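Local coordinates for protein ribose-phosphate pyrophosphokinase (Thermus thermophilus, PDB 7PN0) that catalyses the transfer of a diphosphate group from ATP to ribose 5-phosphate, forming phosphoribosyl pyrophosphate, at residues Asp142-Glu147 with Pro288-Ala293; Pro148-Tyr153 with Tyr243-His248; Leu173-Ala178 with Leu215-Glu220; Lys192-Asp197 with Leu227-Glu232. All blocks are in the same frame, centred on the assembly; numbering follows the deposited sequence.

Interactions 2 and 3 put helices 147-157 and 173-183 on one face of the seven-stranded mixed sheet, against its neighbouring strands 241-246 and 213-218; the centres of the two contacts lie about 9 Å apart. Helix 225-236 of interaction 4 covers the other face, where A230 and V231 meet I216. Interaction 1 packs the late helix 287-299 on edge strand 141-144 of the five-stranded parallel sheet formed by the first half of the chain. It shares a bound sulfate with interaction 3. Interactions 1, 2 and 3 are buried: apolar in 1 and 2, in 3 apolar packing below an arginine that binds the sulfate. Interaction 4 lies at the surface and depends on salt bridges.

Interaction 1 (Asp142-Glu147 with Pro288-Ala293); sequences DHLSAE and PLFAEA. With SO4 (sulfate ion), chain F.
With CG of L144 anti to its own carbonyl carbon (chi1 -61°) and the chain extended beyond, both methyls of this leucine reach helix 287-299. L144 CD1 sits over the middle of one face of the F290 ring, 3.9 Å from the ring centroid and only 3° off the normal, a CH-pi contact of nearly ideal alignment. L144 CD2 packs on A293 CB at 3.9 Å, one turn further along the helix. L289 flanks the pair: its CG lies 4.2 Å from L144 CD1, while its CD2 comes within 3.8 Å of S145 O. The contact thus seats the C-terminal helix against strand 141-144, within this chain an outermost strand of the five-stranded parallel sheet; M126 of the adjoining strand 122-126 extends the apolar surface under L289 and F290. Beyond L144 the chain turns into helix 147-157. There S145 OG accepts a capping bond from E147 N at 3.0 Å and donates to sulfate O1 at 2.7 Å. The same sulfate is held through O2 by A146 N at 2.9 Å, and T127 and R175 supply further hydrogen bonds to it.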
loop_
_atom_site.group_PDB
_atom_site.type_symbol
_atom_site.label_atom_id
_atom_site.label_comp_id
_atom_site.label_asym_id
_atom_site.label_seq_id
_atom_site.Cartn_x
_atom_site.Cartn_y
_atom_site.Cartn_z
ATOM N N ASP A 142 -6.719 -11.849 -17.579
ATOM C CA ASP A 142 -7.142 -12.322 -18.918
ATOM C C ASP A 142 -8.219 -13.375 -18.677
ATOM O O ASP A 142 -7.943 -14.393 -18.055
ATOM C CB ASP A 142 -5.962 -12.802 -19.755
ATOM C CG ASP A 142 -5.052 -11.666 -20.191
ATOM O OD1 ASP A 142 -5.563 -10.651 -20.743
ATOM O OD2 ASP A 142 -3.867 -11.744 -19.894
ATOM N N HIS A 143 -9.423 -13.066 -19.117
ATOM C CA HIS A 143 -10.631 -13.890 -18.897
ATOM C C HIS A 143 -10.953 -14.605 -20.215
ATOM O O HIS A 143 -11.488 -13.937 -21.089
ATOM C CB HIS A 143 -11.761 -12.986 -18.395
ATOM C CG HIS A 143 -13.038 -13.672 -18.089
ATOM N ND1 HIS A 143 -14.192 -12.963 -17.890
ATOM C CD2 HIS A 143 -13.351 -14.982 -17.954
ATOM C CE1 HIS A 143 -15.183 -13.806 -17.664
ATOM N NE2 HIS A 143 -14.693 -15.045 -17.703
ATOM N N LEU A 144 -10.658 -15.902 -20.323
ATOM C CA LEU A 144 -10.912 -16.686 -21.564
ATOM C C LEU A 144 -12.389 -17.101 -21.587
ATOM O O LEU A 144 -12.957 -17.424 -20.526
ATOM C CB LEU A 144 -10.006 -17.918 -21.564
ATOM C CG LEU A 144 -8.503 -17.677 -21.551
ATOM C CD1 LEU A 144 -7.739 -18.985 -21.588
ATOM C CD2 LEU A 144 -8.056 -16.766 -22.674
ATOM N N SER A 145 -12.963 -17.176 -22.786
ATOM C CA SER A 145 -14.323 -17.690 -23.032
ATOM C C SER A 145 -14.265 -19.147 -23.512
ATOM O O SER A 145 -13.384 -19.458 -24.366
ATOM C CB SER A 145 -14.995 -16.848 -24.054
ATOM O OG SER A 145 -16.279 -17.383 -24.353
ATOM N N ALA A 146 -15.178 -19.974 -23.018
ATOM C CA ALA A 146 -15.430 -21.362 -23.499
ATOM C C ALA A 146 -16.442 -21.358 -24.642
ATOM O O ALA A 146 -16.676 -22.446 -25.192
ATOM C CB ALA A 146 -15.918 -22.245 -22.395
ATOM N N GLU A 147 -16.984 -20.200 -25.023
ATOM C CA GLU A 147 -18.024 -20.141 -26.080
ATOM C C GLU A 147 -17.589 -20.928 -27.325
ATOM O O GLU A 147 -18.354 -21.748 -27.811
ATOM C CB GLU A 147 -18.341 -18.703 -26.488
ATOM C CG GLU A 147 -19.334 -17.986 -25.577
ATOM C CD GLU A 147 -19.737 -16.618 -26.121
ATOM O OE1 GLU A 147 -19.671 -16.414 -27.352
ATOM O OE2 GLU A 147 -20.121 -15.765 -25.314
ATOM N N PRO A 288 -5.117 -26.544 -24.982
ATOM C CA PRO A 288 -4.549 -25.798 -26.100
ATOM C C PRO A 288 -4.867 -24.300 -26.073
ATOM O O PRO A 288 -4.039 -23.504 -26.416
ATOM C CB PRO A 288 -5.160 -26.433 -27.364
ATOM C CG PRO A 288 -5.586 -27.825 -26.876
ATOM C CD PRO A 288 -6.023 -27.625 -25.421
ATOM N N LEU A 289 -6.057 -23.942 -25.621
ATOM C CA LEU A 289 -6.437 -22.514 -25.525
ATOM C C LEU A 289 -5.663 -21.859 -24.386
ATOM O O LEU A 289 -5.147 -20.751 -24.575
ATOM C CB LEU A 289 -7.936 -22.370 -25.320
ATOM C CG LEU A 289 -8.427 -20.918 -25.269
ATOM C CD1 LEU A 289 -8.014 -20.134 -26.516
ATOM C CD2 LEU A 289 -9.914 -20.871 -25.058
ATOM N N PHE A 290 -5.538 -22.500 -23.230
ATOM C CA PHE A 290 -4.727 -21.873 -22.148
ATOM C C PHE A 290 -3.268 -21.730 -22.600
ATOM O O PHE A 290 -2.623 -20.703 -22.336
ATOM C CB PHE A 290 -4.830 -22.688 -20.861
ATOM C CG PHE A 290 -6.003 -22.299 -20.007
ATOM C CD1 PHE A 290 -7.261 -22.848 -20.203
ATOM C CD2 PHE A 290 -5.822 -21.411 -18.960
ATOM C CE1 PHE A 290 -8.329 -22.494 -19.390
ATOM C CE2 PHE A 290 -6.879 -21.093 -18.134
ATOM C CZ PHE A 290 -8.134 -21.608 -18.365
ATOM N N ALA A 291 -2.736 -22.753 -23.277
ATOM C CA ALA A 291 -1.347 -22.695 -23.785
ATOM C C ALA A 291 -1.178 -21.514 -24.756
ATOM O O ALA A 291 -0.205 -20.764 -24.616
ATOM C CB ALA A 291 -0.972 -24.006 -24.388
ATOM N N GLU A 292 -2.106 -21.302 -25.671
ATOM C CA GLU A 292 -2.051 -20.187 -26.633
ATOM C C GLU A 292 -2.114 -18.866 -25.858
ATOM O O GLU A 292 -1.378 -17.956 -26.223
ATOM C CB GLU A 292 -3.166 -20.275 -27.672
ATOM C CG GLU A 292 -2.978 -19.320 -28.840
ATOM C CD GLU A 292 -1.617 -19.424 -29.511
ATOM O OE1 GLU A 292 -1.120 -20.558 -29.640
ATOM O OE2 GLU A 292 -1.031 -18.363 -29.864
ATOM N N ALA A 293 -3.030 -18.738 -24.887
ATOM C CA ALA A 293 -3.138 -17.498 -24.077
ATOM C C ALA A 293 -1.800 -17.236 -23.362
ATOM O O ALA A 293 -1.272 -16.099 -23.412
ATOM C CB ALA A 293 -4.307 -17.645 -23.126
HETATM S S SO4 F . -18.026 -17.649 -21.159
HETATM O O1 SO4 F . -17.608 -16.654 -22.115
HETATM O O2 SO4 F . -17.078 -18.741 -21.214
HETATM O O3 SO4 F . -19.375 -18.160 -21.502
HETATM O O4 SO4 F . -18.018 -17.097 -19.847
#

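Interaction 2 (Pro148-Tyr153 with Tyr243-His248); sequences PVIANY and YAAATH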
loop_
_atom_site.group_PDB
_atom_site.type_symbol
_atom_site.label_atom_id
_atom_site.label_comp_id
_atom_site.label_asym_id
_atom_site.label_seq_id
_atom_site.Cartn_x
_atom_site.Cartn_y
_atom_site.Cartn_z
ATOM N N PRO A 148 -16.408 -20.681 -27.946
ATOM C CA PRO A 148 -16.063 -21.382 -29.185
ATOM C C PRO A 148 -15.941 -22.901 -28.976
ATOM O O PRO A 148 -16.385 -23.654 -29.841
ATOM C CB PRO A 148 -14.739 -20.734 -29.621
ATOM C CG PRO A 148 -14.768 -19.375 -28.935
ATOM C CD PRO A 148 -15.419 -19.654 -27.608
ATOM N N VAL A 149 -15.399 -23.352 -27.831
ATOM C CA VAL A 149 -15.132 -24.801 -27.643
ATOM C C VAL A 149 -16.481 -25.495 -27.421
ATOM O O VAL A 149 -16.668 -26.646 -27.935
ATOM C CB VAL A 149 -14.130 -25.068 -26.502
ATOM C CG1 VAL A 149 -14.123 -26.533 -26.100
ATOM C CG2 VAL A 149 -12.706 -24.655 -26.889
ATOM N N ILE A 150 -17.404 -24.856 -26.700
ATOM C CA ILE A 150 -18.740 -25.462 -26.368
ATOM C C ILE A 150 -19.592 -25.513 -27.641
ATOM O O ILE A 150 -20.257 -26.561 -27.892
ATOM C CB ILE A 150 -19.431 -24.686 -25.231
ATOM C CG1 ILE A 150 -18.701 -24.921 -23.908
ATOM C CG2 ILE A 150 -20.923 -25.013 -25.130
ATOM C CD1 ILE A 150 -19.303 -24.227 -22.726
ATOM N N ALA A 151 -19.602 -24.442 -28.420
ATOM C CA ALA A 151 -20.352 -24.404 -29.698
ATOM C C ALA A 151 -19.771 -25.466 -30.676
ATOM O O ALA A 151 -20.547 -26.200 -31.319
ATOM C CB ALA A 151 -20.328 -23.000 -30.244
ATOM N N ASN A 152 -18.458 -25.619 -30.756
ATOM C CA ASN A 152 -17.809 -26.656 -31.607
ATOM C C ASN A 152 -18.311 -28.048 -31.206
ATOM O O ASN A 152 -18.680 -28.873 -32.099
ATOM C CB ASN A 152 -16.287 -26.576 -31.543
ATOM C CG ASN A 152 -15.627 -27.559 -32.498
ATOM O OD1 ASN A 152 -15.639 -27.327 -33.695
ATOM N ND2 ASN A 152 -15.067 -28.641 -31.975
ATOM N N TYR A 153 -18.327 -28.334 -29.903
ATOM C CA TYR A 153 -18.786 -29.623 -29.355
ATOM C C TYR A 153 -20.176 -29.910 -29.924
ATOM O O TYR A 153 -20.393 -30.970 -30.550
ATOM C CB TYR A 153 -18.860 -29.612 -27.829
ATOM C CG TYR A 153 -19.768 -30.680 -27.277
ATOM C CD1 TYR A 153 -19.410 -32.020 -27.346
ATOM C CD2 TYR A 153 -20.991 -30.367 -26.720
ATOM C CE1 TYR A 153 -20.235 -33.006 -26.839
ATOM C CE2 TYR A 153 -21.845 -31.346 -26.247
ATOM C CZ TYR A 153 -21.472 -32.681 -26.312
ATOM O OH TYR A 153 -22.314 -33.636 -25.791
ATOM N N TYR A 243 -29.115 -32.401 -24.649
ATOM C CA TYR A 243 -27.640 -32.398 -24.520
ATOM C C TYR A 243 -27.265 -31.197 -23.669
ATOM O O TYR A 243 -27.849 -30.143 -23.907
ATOM C CB TYR A 243 -26.958 -32.273 -25.877
ATOM C CG TYR A 243 -27.020 -33.549 -26.673
ATOM C CD1 TYR A 243 -28.180 -33.933 -27.338
ATOM C CD2 TYR A 243 -25.909 -34.373 -26.764
ATOM C CE1 TYR A 243 -28.236 -35.132 -28.046
ATOM C CE2 TYR A 243 -25.938 -35.542 -27.511
ATOM C CZ TYR A 243 -27.108 -35.925 -28.139
ATOM O OH TYR A 243 -27.110 -37.091 -28.842
ATOM N N ALA A 244 -26.378 -31.375 -22.702
ATOM C CA ALA A 244 -25.996 -30.294 -21.764
ATOM C C ALA A 244 -24.500 -30.077 -21.886
ATOM O O ALA A 244 -23.773 -31.069 -22.094
ATOM C CB ALA A 244 -26.343 -30.660 -20.374
ATOM N N ALA A 245 -24.058 -28.838 -21.695
ATOM C CA ALA A 245 -22.626 -28.529 -21.627
ATOM C C ALA A 245 -22.406 -27.424 -20.607
ATOM O O ALA A 245 -23.346 -26.658 -20.312
ATOM C CB ALA A 245 -22.116 -28.172 -22.993
ATOM N N ALA A 246 -21.199 -27.364 -20.078
ATOM C CA ALA A 246 -20.768 -26.302 -19.152
ATOM C C ALA A 246 -19.279 -26.112 -19.347
ATOM O O ALA A 246 -18.624 -27.054 -19.882
ATOM C CB ALA A 246 -21.087 -26.664 -17.715
ATOM N N THR A 247 -18.740 -25.002 -18.863
ATOM C CA THR A 247 -17.265 -24.856 -18.803
ATOM C C THR A 247 -16.695 -25.769 -17.719
ATOM O O THR A 247 -15.792 -26.613 -18.020
ATOM C CB THR A 247 -16.823 -23.405 -18.616
ATOM O OG1 THR A 247 -17.342 -22.627 -19.710
ATOM C CG2 THR A 247 -15.323 -23.364 -18.562
ATOM N N HIS A 248 -17.179 -25.610 -16.494
ATOM C CA HIS A 248 -16.570 -26.219 -15.294
ATOM C C HIS A 248 -17.393 -27.434 -14.875
ATOM O O HIS A 248 -18.569 -27.262 -14.429
ATOM C CB HIS A 248 -16.467 -25.184 -14.174
ATOM C CG HIS A 248 -15.852 -23.892 -14.608
ATOM N ND1 HIS A 248 -14.539 -23.813 -15.026
ATOM C CD2 HIS A 248 -16.335 -22.628 -14.601
ATOM C CE1 HIS A 248 -14.251 -22.558 -15.315
ATOM N NE2 HIS A 248 -15.335 -21.804 -15.087
#
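On helix 147-157, I150 and Y153 face strand 241-246, with F154 beside them. The two short axes approach to 9.3 Å and run almost antiparallel, at 162°. I150 sends out two branches: I150 CG2 rests on A245 CB at 4.0 Å, while I150 CD1 passes further along the strand to A246 C, at 3.9 Å. The helix covers one face of the C-terminal phosphoribosyltransferase-like alpha/beta domain, and the strand is interior in its sheet, flanked by the parallel strands 213-218 and 266-270. Y153 has CG anti to its backbone N (chi1 159°), which directs the phenol down toward the sheet. Y153 OH comes in the plane of the Y243 ring, at the ring edge, 3.8 Å from Y243 CD2, and the two side chains cross at about a right angle. That buried hydroxyl is hydrogen-bonded to E266. At the far end of the segment T247 OG1 lies 3.9 Å from I150 CD1, with its polar partner in T127 OG1.

Interaction 3 (Leu173-Ala178 with Leu215-Glu220); sequences LKRASA and LIVDDE. With SO4 (sulfate ion), chain F.
The guanidinium of R175 lies over D219, and its long chain crosses V217 at about a right angle. CB of D219 sits 3.6 Å from the guanidinium plane, displaced toward the rim, and the carboxylate is turned only 24° from that plane. D219 OD1 lies well out of it, 4.4 Å from R175 NH2, and no N-H points at it; D219 OD2 binds H129. A bend at chi3 (-70°) turns the guanidinium edge to the sulfate: R175 NE donates to sulfate O3 at 2.8 Å and R175 NH1 to O4 at 3.0 Å. R175 NH2 donates to a water at 2.8 Å, which may donate in turn to D218 OD1. Beneath, V217 CG1 meets A176 CA at 3.9 Å, seating helix 173-183 on strand 213-218, where D218 and D219 begin a sequence consistent with the family's PRPP-binding motif. A leucine in place of R175 would probably leave the sulfate without two donors. Though probably from the crystallisation liquor, the ion may mark a phosphate site served by R175.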
loop_
_atom_site.group_PDB
_atom_site.type_symbol
_atom_site.label_atom_id
_atom_site.label_comp_id
_atom_site.label_asym_id
_atom_site.label_seq_id
_atom_site.Cartn_x
_atom_site.Cartn_y
_atom_site.Cartn_z
ATOM N N LEU A 173 -29.926 -16.794 -19.932
ATOM C CA LEU A 173 -30.349 -16.289 -21.262
ATOM C C LEU A 173 -29.155 -15.728 -22.052
ATOM O O LEU A 173 -29.088 -15.938 -23.277
ATOM C CB LEU A 173 -31.414 -15.211 -21.026
ATOM C CG LEU A 173 -32.804 -15.385 -21.643
ATOM C CD1 LEU A 173 -33.056 -16.728 -22.278
ATOM C CD2 LEU A 173 -33.883 -15.079 -20.614
ATOM N N LYS A 174 -28.245 -15.005 -21.407
ATOM C CA LYS A 174 -27.139 -14.323 -22.127
ATOM C C LYS A 174 -26.180 -15.368 -22.733
ATOM O O LYS A 174 -25.818 -15.252 -23.953
ATOM C CB LYS A 174 -26.400 -13.389 -21.169
ATOM C CG LYS A 174 -25.353 -12.509 -21.834
ATOM C CD LYS A 174 -24.413 -11.804 -20.856
ATOM C CE LYS A 174 -25.122 -11.148 -19.684
ATOM N NZ LYS A 174 -25.939 -9.984 -20.112
ATOM N N ARG A 175 -25.767 -16.343 -21.922
ATOM C CA ARG A 175 -24.824 -17.414 -22.349
ATOM C C ARG A 175 -25.539 -18.319 -23.367
ATOM O O ARG A 175 -24.936 -18.666 -24.417
ATOM C CB ARG A 175 -24.260 -18.164 -21.141
ATOM C CG ARG A 175 -23.289 -19.271 -21.538
ATOM C CD ARG A 175 -22.492 -19.816 -20.348
ATOM N NE ARG A 175 -21.514 -18.876 -19.823
ATOM C CZ ARG A 175 -21.602 -18.176 -18.689
ATOM N NH1 ARG A 175 -20.609 -17.361 -18.377
ATOM N NH2 ARG A 175 -22.667 -18.237 -17.889
ATOM N N ALA A 176 -26.805 -18.645 -23.130
ATOM C CA ALA A 176 -27.611 -19.460 -24.062
ATOM C C ALA A 176 -27.775 -18.734 -25.403
ATOM O O ALA A 176 -27.641 -19.384 -26.468
ATOM C CB ALA A 176 -28.936 -19.827 -23.433
ATOM N N SER A 177 -28.062 -17.430 -25.397
ATOM C CA SER A 177 -28.231 -16.613 -26.619
ATOM C C SER A 177 -26.959 -16.605 -27.481
ATOM O O SER A 177 -27.061 -16.614 -28.730
ATOM C CB SER A 177 -28.610 -15.219 -26.245
ATOM O OG SER A 177 -28.849 -14.503 -27.430
ATOM N N ALA A 178 -25.795 -16.495 -26.848
ATOM C CA ALA A 178 -24.474 -16.511 -27.517
ATOM C C ALA A 178 -24.312 -17.839 -28.247
ATOM O O ALA A 178 -23.862 -17.811 -29.387
ATOM C CB ALA A 178 -23.345 -16.323 -26.522
ATOM N N LEU A 215 -30.652 -28.071 -26.457
ATOM C CA LEU A 215 -29.278 -27.853 -25.965
ATOM C C LEU A 215 -29.355 -26.938 -24.727
ATOM O O LEU A 215 -29.982 -25.875 -24.829
ATOM C CB LEU A 215 -28.459 -27.208 -27.081
ATOM C CG LEU A 215 -28.523 -27.885 -28.444
ATOM C CD1 LEU A 215 -27.522 -27.241 -29.372
ATOM C CD2 LEU A 215 -28.265 -29.386 -28.319
ATOM N N ILE A 216 -28.734 -27.317 -23.616
ATOM C CA ILE A 216 -28.608 -26.387 -22.447
ATOM C C ILE A 216 -27.134 -26.139 -22.147
ATOM O O ILE A 216 -26.279 -27.056 -22.321
ATOM C CB ILE A 216 -29.414 -26.852 -21.236
ATOM C CG1 ILE A 216 -28.839 -28.113 -20.591
ATOM C CG2 ILE A 216 -30.880 -27.009 -21.636
ATOM C CD1 ILE A 216 -29.636 -28.654 -19.430
ATOM N N VAL A 217 -26.820 -24.929 -21.686
ATOM C CA VAL A 217 -25.397 -24.576 -21.429
ATOM C C VAL A 217 -25.374 -23.821 -20.111
ATOM O O VAL A 217 -26.322 -23.019 -19.853
ATOM C CB VAL A 217 -24.780 -23.813 -22.609
ATOM C CG1 VAL A 217 -25.535 -22.515 -22.927
ATOM C CG2 VAL A 217 -23.295 -23.559 -22.399
ATOM N N ASP A 218 -24.361 -24.088 -19.301
ATOM C CA ASP A 218 -24.172 -23.330 -18.046
ATOM C C ASP A 218 -22.698 -22.970 -17.878
ATOM O O ASP A 218 -21.850 -23.527 -18.600
ATOM C CB ASP A 218 -24.724 -24.103 -16.852
ATOM C CG ASP A 218 -25.246 -23.189 -15.742
ATOM O OD1 ASP A 218 -25.336 -21.956 -15.980
ATOM O OD2 ASP A 218 -25.576 -23.709 -14.660
ATOM N N ASP A 219 -22.387 -22.091 -16.928
ATOM C CA ASP A 219 -20.961 -21.822 -16.605
ATOM C C ASP A 219 -20.384 -23.077 -15.939
ATOM O O ASP A 219 -19.204 -23.443 -16.184
ATOM C CB ASP A 219 -20.803 -20.557 -15.747
ATOM C CG ASP A 219 -21.524 -20.592 -14.411
ATOM O OD1 ASP A 219 -22.703 -20.997 -14.401
ATOM O OD2 ASP A 219 -20.907 -20.218 -13.362
ATOM N N GLU A 220 -21.147 -23.711 -15.058
ATOM C CA GLU A 220 -20.609 -24.844 -14.298
ATOM C C GLU A 220 -21.728 -25.838 -14.001
ATOM O O GLU A 220 -22.862 -25.482 -14.073
ATOM C CB GLU A 220 -19.959 -24.414 -12.985
ATOM C CG GLU A 220 -20.868 -23.676 -12.032
ATOM C CD GLU A 220 -20.244 -23.527 -10.666
ATOM O OE1 GLU A 220 -20.810 -24.103 -9.698
ATOM O OE2 GLU A 220 -19.190 -22.831 -10.558
HETATM S S SO4 F . -18.026 -17.649 -21.159
HETATM O O1 SO4 F . -17.608 -16.654 -22.115
HETATM O O2 SO4 F . -17.078 -18.741 -21.214
HETATM O O3 SO4 F . -19.375 -18.160 -21.502
HETATM O O4 SO4 F . -18.018 -17.097 -19.847
HETATM O O HOH W 1 -25.157 -19.448 -18.003
#

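Interaction 4 (Lys192-Asp197 with Leu227-Glu232); sequences KERVSD and LVEAVE. With SO4 (sulfate ion), chain D.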
loop_
_atom_site.group_PDB
_atom_site.type_symbol
_atom_site.label_atom_id
_atom_site.label_comp_id
_atom_site.label_asym_id
_atom_site.label_seq_id
_atom_site.Cartn_x
_atom_site.Cartn_y
_atom_site.Cartn_z
ATOM N N LYS A 192 -39.791 -23.163 -15.110
ATOM C CA LYS A 192 -40.158 -24.366 -14.327
ATOM C C LYS A 192 -40.022 -24.083 -12.825
ATOM O O LYS A 192 -39.420 -23.048 -12.468
ATOM C CB LYS A 192 -39.308 -25.553 -14.775
ATOM C CG LYS A 192 -37.859 -25.232 -15.117
ATOM C CD LYS A 192 -36.898 -25.521 -13.989
ATOM C CE LYS A 192 -35.665 -24.652 -14.065
ATOM N NZ LYS A 192 -34.668 -25.039 -13.052
ATOM N N GLU A 193 -40.617 -24.953 -11.998
ATOM C CA GLU A 193 -40.656 -24.856 -10.511
ATOM C C GLU A 193 -40.427 -26.250 -9.923
ATOM O O GLU A 193 -41.167 -27.181 -10.325
ATOM C CB GLU A 193 -42.016 -24.367 -9.988
ATOM C CG GLU A 193 -42.446 -23.000 -10.497
ATOM C CD GLU A 193 -42.009 -21.783 -9.689
ATOM O OE1 GLU A 193 -41.472 -21.964 -8.574
ATOM O OE2 GLU A 193 -42.227 -20.644 -10.177
ATOM N N ARG A 194 -39.464 -26.400 -9.007
ATOM C CA ARG A 194 -39.367 -27.629 -8.175
ATOM C C ARG A 194 -40.442 -27.493 -7.089
ATOM O O ARG A 194 -40.278 -26.606 -6.222
ATOM C CB ARG A 194 -37.957 -27.857 -7.613
ATOM C CG ARG A 194 -37.775 -29.237 -6.993
ATOM C CD ARG A 194 -36.335 -29.684 -6.804
ATOM N NE ARG A 194 -35.649 -30.188 -8.001
ATOM C CZ ARG A 194 -35.923 -31.338 -8.635
ATOM N NH1 ARG A 194 -36.909 -32.121 -8.222
ATOM N NH2 ARG A 194 -35.211 -31.700 -9.692
ATOM N N VAL A 195 -41.510 -28.298 -7.188
ATOM C CA VAL A 195 -42.716 -28.262 -6.304
ATOM C C VAL A 195 -42.488 -29.226 -5.133
ATOM O O VAL A 195 -42.447 -28.761 -3.981
ATOM C CB VAL A 195 -44.004 -28.629 -7.072
ATOM C CG1 VAL A 195 -45.249 -28.486 -6.204
ATOM C CG2 VAL A 195 -44.156 -27.823 -8.353
ATOM N N SER A 196 -42.347 -30.519 -5.433
ATOM C CA SER A 196 -42.281 -31.623 -4.438
ATOM C C SER A 196 -41.022 -32.474 -4.662
ATOM O O SER A 196 -41.139 -33.707 -4.567
ATOM C CB SER A 196 -43.551 -32.460 -4.469
ATOM O OG SER A 196 -43.711 -33.127 -5.714
ATOM N N ASP A 197 -39.884 -31.829 -4.962
ATOM C CA ASP A 197 -38.496 -32.376 -4.882
ATOM C C ASP A 197 -38.431 -33.846 -5.346
ATOM O O ASP A 197 -37.845 -34.680 -4.622
ATOM C CB ASP A 197 -37.919 -32.151 -3.479
ATOM C CG ASP A 197 -37.542 -30.699 -3.210
ATOM O OD1 ASP A 197 -38.450 -29.889 -2.914
ATOM O OD2 ASP A 197 -36.345 -30.384 -3.320
ATOM N N LEU A 227 -29.211 -28.701 -13.880
ATOM C CA LEU A 227 -29.200 -29.513 -15.132
ATOM C C LEU A 227 -30.397 -30.491 -15.126
ATOM O O LEU A 227 -31.184 -30.475 -16.087
ATOM C CB LEU A 227 -27.839 -30.214 -15.234
ATOM C CG LEU A 227 -27.570 -31.038 -16.499
ATOM C CD1 LEU A 227 -26.084 -31.314 -16.639
ATOM C CD2 LEU A 227 -28.307 -32.368 -16.460
ATOM N N VAL A 228 -30.554 -31.247 -14.055
ATOM C CA VAL A 228 -31.623 -32.270 -13.831
ATOM C C VAL A 228 -33.007 -31.636 -13.996
ATOM O O VAL A 228 -33.841 -32.208 -14.758
ATOM C CB VAL A 228 -31.439 -32.924 -12.440
ATOM C CG1 VAL A 228 -32.753 -33.338 -11.780
ATOM C CG2 VAL A 228 -30.491 -34.108 -12.536
ATOM N N GLU A 229 -33.255 -30.500 -13.335
ATOM C CA GLU A 229 -34.568 -29.811 -13.357
ATOM C C GLU A 229 -34.886 -29.408 -14.791
ATOM O O GLU A 229 -36.028 -29.575 -15.228
ATOM C CB GLU A 229 -34.549 -28.518 -12.533
ATOM C CG GLU A 229 -34.693 -28.686 -11.041
ATOM C CD GLU A 229 -34.996 -27.381 -10.307
ATOM O OE1 GLU A 229 -35.466 -26.430 -10.962
ATOM O OE2 GLU A 229 -34.749 -27.304 -9.094
ATOM N N ALA A 230 -33.913 -28.815 -15.491
ATOM C CA ALA A 230 -34.123 -28.315 -16.862
ATOM C C ALA A 230 -34.458 -29.509 -17.768
ATOM O O ALA A 230 -35.392 -29.401 -18.585
ATOM C CB ALA A 230 -32.910 -27.566 -17.324
ATOM N N VAL A 231 -33.694 -30.589 -17.653
ATOM C CA VAL A 231 -33.882 -31.783 -18.531
ATOM C C VAL A 231 -35.280 -32.351 -18.263
ATOM O O VAL A 231 -35.973 -32.674 -19.254
ATOM C CB VAL A 231 -32.788 -32.842 -18.317
ATOM C CG1 VAL A 231 -33.098 -34.120 -19.096
ATOM C CG2 VAL A 231 -31.424 -32.307 -18.714
ATOM N N GLU A 232 -35.661 -32.503 -16.988
ATOM C CA GLU A 232 -36.993 -33.068 -16.621
ATOM C C GLU A 232 -38.085 -32.165 -17.197
ATOM O O GLU A 232 -39.010 -32.692 -17.839
ATOM C CB GLU A 232 -37.153 -33.202 -15.104
ATOM C CG GLU A 232 -36.446 -34.399 -14.489
ATOM C CD GLU A 232 -36.895 -34.666 -13.059
ATOM O OE1 GLU A 232 -37.819 -33.970 -12.570
ATOM O OE2 GLU A 232 -36.326 -35.558 -12.430
HETATM S S SO4 D . -25.877 -27.320 -11.569
HETATM O O1 SO4 D . -26.517 -28.045 -12.670
HETATM O O2 SO4 D . -25.275 -26.119 -12.096
HETATM O O3 SO4 D . -26.898 -26.951 -10.602
HETATM O O4 SO4 D . -24.834 -28.117 -10.966
#
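K192 and R194, on strand 187-194, share the single carboxylate of E229, one oxygen each. NZ of K192 donates to E229 OE1 at 2.6 Å, arriving from above the carboxylate plane, 38° out of it. NE of R194 reaches E229 OE2 at 3.2 Å, but the bond is weak: its angle at the hydrogen is 134°, and the guanidinium and carboxylate planes stand 72° apart. NH2 of R194 instead lies alongside the glutamate stem, 3.3 Å from E229 CG, with V228 CG1 at the guanidinium edge, 3.6 Å from the same nitrogen. E232 OE1 is 4.5 Å from R194 NH2, near enough for charge attraction but not for a salt bridge. Helix 225-236, which carries these acids, is the helix of the beta-alpha-beta crossover joining strands 213-218 and 241-246. Near its start, L227 N donates to sulfate O1 at 3.0 Å; backbone N-H groups of S222, A224 and S226 bind the same ion, consistent with a phosphate site in the PRPP-binding loop. Were E229 an alanine, K192 and R194 would probably lose their shared counter-charge, the lysine ammonium becoming less firmly fixed. E229 is probably held mainly by K192, with R194 adding chiefly charge attraction and packing.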